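Local coordinates for protein ESXA (Geobacillus thermodenitrificans, PDB 3ZBH) that is of unknown function but, as a WXG100 (ESAT-6-like) helical-hairpin protein, is probably exported by a type VII secretion system, at residues E30-L35 against E60-F65; T41-G44 against S50-A53. All blocks are in the same frame, centred on the assembly; numbering follows the deposited sequence.

Interaction 1 (E30-L35 against E60-F65); sequences ELIARL and ELRPSF. With ACT (acetate ion), chain L.
R62 NH2 has two partners while its guanidinium rests on I32 of the facing helix: it forms a salt bridge with D36, one turn beyond I32, and gives a hydrogen bond to OXT of an acetate ion, with NH2 to OXT at 3.1 Å and an N-H...O angle of 153°. The acetate, probably from the crystallisation liquor, faces the guanidinium edge with its carbon in the plane, and NH1 adds a weak bond to its other oxygen. With CG anti to the backbone N (chi1 -162°) and the chain extended from CG to NE, the arginine reaches toward helix 11-45. One guanidinium face then lies against the methyl CG2 of I32, which stands 3.4 Å from R62 NE, so the apolar branch packs on the flat face and the N-H groups at the rim serve the anions. An alanine here would be likely to uncover I32 CG2 and leave the carboxylate of D36 without its positive mate. The other branch of I32 turns to F65: CD1 approaches F65 CB at 3.6 Å and F65 CD2 at the same distance, meeting the ring obliquely. L31 CD2 adds a looser touch, 4.0 Å from F65 CE2. A beta-branched isoleucine suits the place, since one branch meets the arginine and the other the phenylalanine. Segment 60-65 is kinked, for P63 has no N-H to give and S64 N bonds L61 O, three residues back. Helices 11-45 and 48-95 run antiparallel here, the axes of these short segments 10.8 Å apart at 157°, as in the hairpin of this family. The second subunit packs here too: its F65 stacks on F65, its M68 also packs there, and its E24 lies against L31.

Interaction 2 (T41-G44 against S50-A53); sequences TLQG and SSEA
S51 points its CB at the last turns of helix 11-45, and this carbon sits 4.1 Å from Q43 CG, against the start of the glutamine's aliphatic stem. One bond further, OG reaches the backbone: it stands 3.4 Å from Q43 CA and 3.2 Å from the carbonyl oxygen of L42. OG lies anti to the residue's own carbonyl carbon (chi1 -79°), a setting that also brings it within a weak hydrogen bond of E47 O, one turn earlier. So small a residue suits the place, because the CA atoms of Q43 and S51 are just 5.4 Å apart. L42 comes from the other helix with its CG 4.5 Å from S51 OG, and packs on F54 and on Y21 of the second subunit, while Q43, an exposed residue, packs its side chain on I55. The two helix ends thus close beside the WXG turn that names the family. Chemically, the contact sets a small hydroxyl, weakly bonded to E47 O, against the backbone and CH groups of the facing helix, a close approach that probably owes more to the small size of serine than to charge, none of the touching side chains being charged.

Overall arrangement
From the N terminus the chain runs along helix 11-45, passing first through 30-35 and then, near its end, through 41-44. It turns at the WXG loop and returns along helix 48-95, where 50-53 closes the short loop of interaction 2 and 60-65 closes the longer loop of interaction 1. The second contact is therefore nested inside the first, and nothing crosses. Their centres lie 16 Å apart and their nearest atoms about 7 Å, so they are separate ties along one antiparallel hairpin: interaction 2 at the turn, interaction 1 nearer the middle. Both also border the second subunit, so both lie where one hairpin meets the other in the two-chain assembly.

Interaction 1 (E30-L35 against E60-F65)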
loop_
_atom_site.group_PDB
_atom_site.type_symbol
_atom_site.label_atom_id
_atom_site.label_comp_id
_atom_site.label_asym_id
_atom_site.label_seq_id
_atom_site.Cartn_x
_atom_site.Cartn_y
_atom_site.Cartn_z
ATOM N N GLU B 30 -4.108 -7.212 -1.110
ATOM C CA GLU B 30 -3.119 -8.096 -1.738
ATOM C C GLU B 30 -1.734 -7.878 -1.133
ATOM O O GLU B 30 -1.017 -8.838 -0.821
ATOM C CB GLU B 30 -3.144 -7.957 -3.258
ATOM C CG GLU B 30 -4.456 -8.506 -3.822
ATOM C CD GLU B 30 -4.669 -8.137 -5.258
ATOM O OE1 GLU B 30 -3.708 -7.667 -5.888
ATOM O OE2 GLU B 30 -5.791 -8.328 -5.765
ATOM N N LEU B 31 -1.366 -6.615 -0.953
ATOM C CA LEU B 31 -0.085 -6.288 -0.333
ATOM C C LEU B 31 0.002 -6.802 1.102
ATOM O O LEU B 31 0.989 -7.411 1.494
ATOM C CB LEU B 31 0.134 -4.765 -0.379
ATOM C CG LEU B 31 1.268 -4.141 0.423
ATOM C CD1 LEU B 31 2.639 -4.472 -0.171
ATOM C CD2 LEU B 31 1.026 -2.631 0.409
ATOM N N ILE B 32 -1.025 -6.580 1.890
ATOM C CA ILE B 32 -1.017 -7.096 3.247
ATOM C C ILE B 32 -0.844 -8.623 3.299
ATOM O O ILE B 32 -0.036 -9.136 4.060
ATOM C CB ILE B 32 -2.247 -6.638 4.042
ATOM C CG1 ILE B 32 -2.176 -5.118 4.285
ATOM C CG2 ILE B 32 -2.308 -7.366 5.386
ATOM C CD1 ILE B 32 -0.847 -4.636 4.893
ATOM N N ALA B 33 -1.573 -9.327 2.444
ATOM C CA ALA B 33 -1.438 -10.771 2.325
ATOM C C ALA B 33 -0.001 -11.172 1.988
ATOM O O ALA B 33 0.539 -12.086 2.603
ATOM C CB ALA B 33 -2.409 -11.291 1.275
ATOM N N ARG B 34 0.625 -10.493 1.032
ATOM C CA ARG B 34 2.028 -10.781 0.698
ATOM C C ARG B 34 3.008 -10.480 1.840
ATOM O O ARG B 34 3.906 -11.296 2.141
ATOM C CB ARG B 34 2.477 -10.062 -0.580
ATOM C CG ARG B 34 1.733 -10.457 -1.847
ATOM C CD ARG B 34 2.434 -9.875 -3.073
ATOM N NE ARG B 34 2.561 -8.407 -3.060
ATOM C CZ ARG B 34 1.633 -7.548 -3.488
ATOM N NH1 ARG B 34 0.475 -7.985 -3.965
ATOM N NH2 ARG B 34 1.875 -6.239 -3.456
ATOM N N LEU B 35 2.839 -9.320 2.474
ATOM C CA LEU B 35 3.628 -8.991 3.666
ATOM C C LEU B 35 3.360 -9.945 4.841
ATOM O O LEU B 35 4.256 -10.219 5.617
ATOM C CB LEU B 35 3.364 -7.549 4.112
ATOM C CG LEU B 35 3.735 -6.466 3.091
ATOM C CD1 LEU B 35 3.407 -5.101 3.703
ATOM C CD2 LEU B 35 5.219 -6.554 2.744
ATOM N N GLU B 60 1.808 -3.357 14.351
ATOM C CA GLU B 60 1.293 -2.044 14.753
ATOM C C GLU B 60 0.679 -1.273 13.569
ATOM O O GLU B 60 -0.272 -0.507 13.734
ATOM C CB GLU B 60 2.412 -1.220 15.414
ATOM C CG GLU B 60 1.931 -0.077 16.297
ATOM C CD GLU B 60 1.943 1.273 15.597
ATOM O OE1 GLU B 60 3.018 1.686 15.104
ATOM O OE2 GLU B 60 0.875 1.932 15.545
ATOM N N LEU B 61 1.224 -1.479 12.376
ATOM C CA LEU B 61 0.813 -0.708 11.217
ATOM C C LEU B 61 -0.277 -1.389 10.406
ATOM O O LEU B 61 -1.051 -0.734 9.706
ATOM C CB LEU B 61 2.013 -0.452 10.309
ATOM C CG LEU B 61 3.119 0.417 10.905
ATOM C CD1 LEU B 61 4.315 0.415 9.967
ATOM C CD2 LEU B 61 2.617 1.832 11.156
ATOM N N ARG B 62 -0.316 -2.706 10.481
ATOM C CA ARG B 62 -1.239 -3.495 9.680
ATOM C C ARG B 62 -2.704 -3.033 9.811
ATOM O O ARG B 62 -3.396 -2.950 8.810
ATOM C CB ARG B 62 -1.092 -4.972 10.025
ATOM C CG ARG B 62 -1.665 -5.928 8.971
ATOM C CD ARG B 62 -1.642 -7.348 9.550
ATOM N NE ARG B 62 -2.223 -8.321 8.639
ATOM C CZ ARG B 62 -3.513 -8.650 8.606
ATOM N NH1 ARG B 62 -4.397 -8.070 9.430
ATOM N NH2 ARG B 62 -3.927 -9.555 7.732
ATOM N N PRO B 63 -3.185 -2.732 11.043
ATOM C CA PRO B 63 -4.606 -2.407 11.102
ATOM C C PRO B 63 -4.960 -1.122 10.325
ATOM O O PRO B 63 -6.107 -0.972 9.892
ATOM C CB PRO B 63 -4.883 -2.195 12.594
ATOM C CG PRO B 63 -3.750 -2.836 13.321
ATOM C CD PRO B 63 -2.581 -2.904 12.384
ATOM N N SER B 64 -3.990 -0.228 10.149
ATOM C CA SER B 64 -4.250 1.017 9.445
ATOM C C SER B 64 -4.350 0.751 7.946
ATOM O O SER B 64 -5.020 1.480 7.230
ATOM C CB SER B 64 -3.145 2.022 9.740
ATOM O OG SER B 64 -3.254 2.457 11.088
ATOM N N PHE B 65 -3.659 -0.288 7.467
ATOM C CA PHE B 65 -3.839 -0.722 6.091
ATOM C C PHE B 65 -5.238 -1.295 5.873
ATOM O O PHE B 65 -5.830 -1.059 4.830
ATOM C CB PHE B 65 -2.729 -1.721 5.652
ATOM C CG PHE B 65 -1.420 -1.047 5.299
ATOM C CD1 PHE B 65 -0.702 -0.333 6.246
ATOM C CD2 PHE B 65 -0.925 -1.100 3.997
ATOM C CE1 PHE B 65 0.485 0.316 5.912
ATOM C CE2 PHE B 65 0.262 -0.463 3.663
ATOM C CZ PHE B 65 0.967 0.256 4.615
HETATM C C ACT L . -7.665 -9.501 8.783
HETATM O O ACT L . -7.582 -8.395 8.220
HETATM O OXT ACT L . -6.785 -10.380 8.622
HETATM C CH3 ACT L . -8.851 -9.778 9.658
#

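Interaction 2 (T41-G44 against S50-A53)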
loop_
_atom_site.group_PDB
_atom_site.type_symbol
_atom_site.label_atom_id
_atom_site.label_comp_id
_atom_site.label_asym_id
_atom_site.label_seq_id
_atom_site.Cartn_x
_atom_site.Cartn_y
_atom_site.Cartn_z
ATOM N N THR B 41 8.267 -15.917 6.404
ATOM C CA THR B 41 9.565 -16.196 5.763
ATOM C C THR B 41 10.694 -15.583 6.597
ATOM O O THR B 41 11.717 -16.246 6.900
ATOM C CB THR B 41 9.607 -15.648 4.319
ATOM O OG1 THR B 41 8.531 -16.205 3.564
ATOM C CG2 THR B 41 10.901 -16.024 3.617
ATOM N N LEU B 42 10.485 -14.342 7.025
ATOM C CA LEU B 42 11.508 -13.628 7.803
ATOM C C LEU B 42 11.782 -14.298 9.145
ATOM O O LEU B 42 12.939 -14.425 9.550
ATOM C CB LEU B 42 11.119 -12.168 8.024
ATOM C CG LEU B 42 12.259 -11.257 8.474
ATOM C CD1 LEU B 42 13.305 -11.174 7.377
ATOM C CD2 LEU B 42 11.710 -9.872 8.785
ATOM N N GLN B 43 10.720 -14.733 9.817
ATOM C CA GLN B 43 10.843 -15.507 11.054
ATOM C C GLN B 43 11.711 -16.756 10.936
ATOM O O GLN B 43 12.345 -17.152 11.904
ATOM C CB GLN B 43 9.470 -15.888 11.595
ATOM C CG GLN B 43 8.919 -14.869 12.564
ATOM C CD GLN B 43 7.676 -15.347 13.283
ATOM O OE1 GLN B 43 6.639 -15.602 12.668
ATOM N NE2 GLN B 43 7.768 -15.446 14.600
ATOM N N GLY B 44 11.729 -17.379 9.762
ATOM C CA GLY B 44 12.511 -18.583 9.556
ATOM C C GLY B 44 13.961 -18.310 9.205
ATOM O O GLY B 44 14.830 -19.137 9.479
ATOM N N SER B 50 15.824 -10.178 15.874
ATOM C CA SER B 50 15.708 -9.407 14.644
ATOM C C SER B 50 14.292 -9.546 14.044
ATOM O O SER B 50 13.710 -8.565 13.533
ATOM C CB SER B 50 16.769 -9.855 13.646
ATOM O OG SER B 50 18.065 -9.520 14.114
ATOM N N SER B 51 13.752 -10.765 14.132
ATOM C CA SER B 51 12.383 -11.071 13.704
ATOM C C SER B 51 11.320 -10.393 14.560
ATOM O O SER B 51 10.350 -9.841 14.027
ATOM C CB SER B 51 12.152 -12.587 13.687
ATOM O OG SER B 51 12.727 -13.138 12.523
ATOM N N GLU B 52 11.510 -10.431 15.877
ATOM C CA GLU B 52 10.590 -9.794 16.828
ATOM C C GLU B 52 10.568 -8.258 16.682
ATOM O O GLU B 52 9.571 -7.596 17.015
ATOM C CB GLU B 52 10.935 -10.212 18.265
ATOM C CG GLU B 52 9.986 -9.710 19.352
ATOM C CD GLU B 52 8.516 -9.811 18.969
ATOM O OE1 GLU B 52 8.031 -10.934 18.701
ATOM O OE2 GLU B 52 7.846 -8.752 18.925
ATOM N N ALA B 53 11.661 -7.707 16.163
ATOM C CA ALA B 53 11.777 -6.271 15.974
ATOM C C ALA B 53 10.883 -5.847 14.799
ATOM O O ALA B 53 10.130 -4.867 14.900
ATOM C CB ALA B 53 13.235 -5.878 15.747
#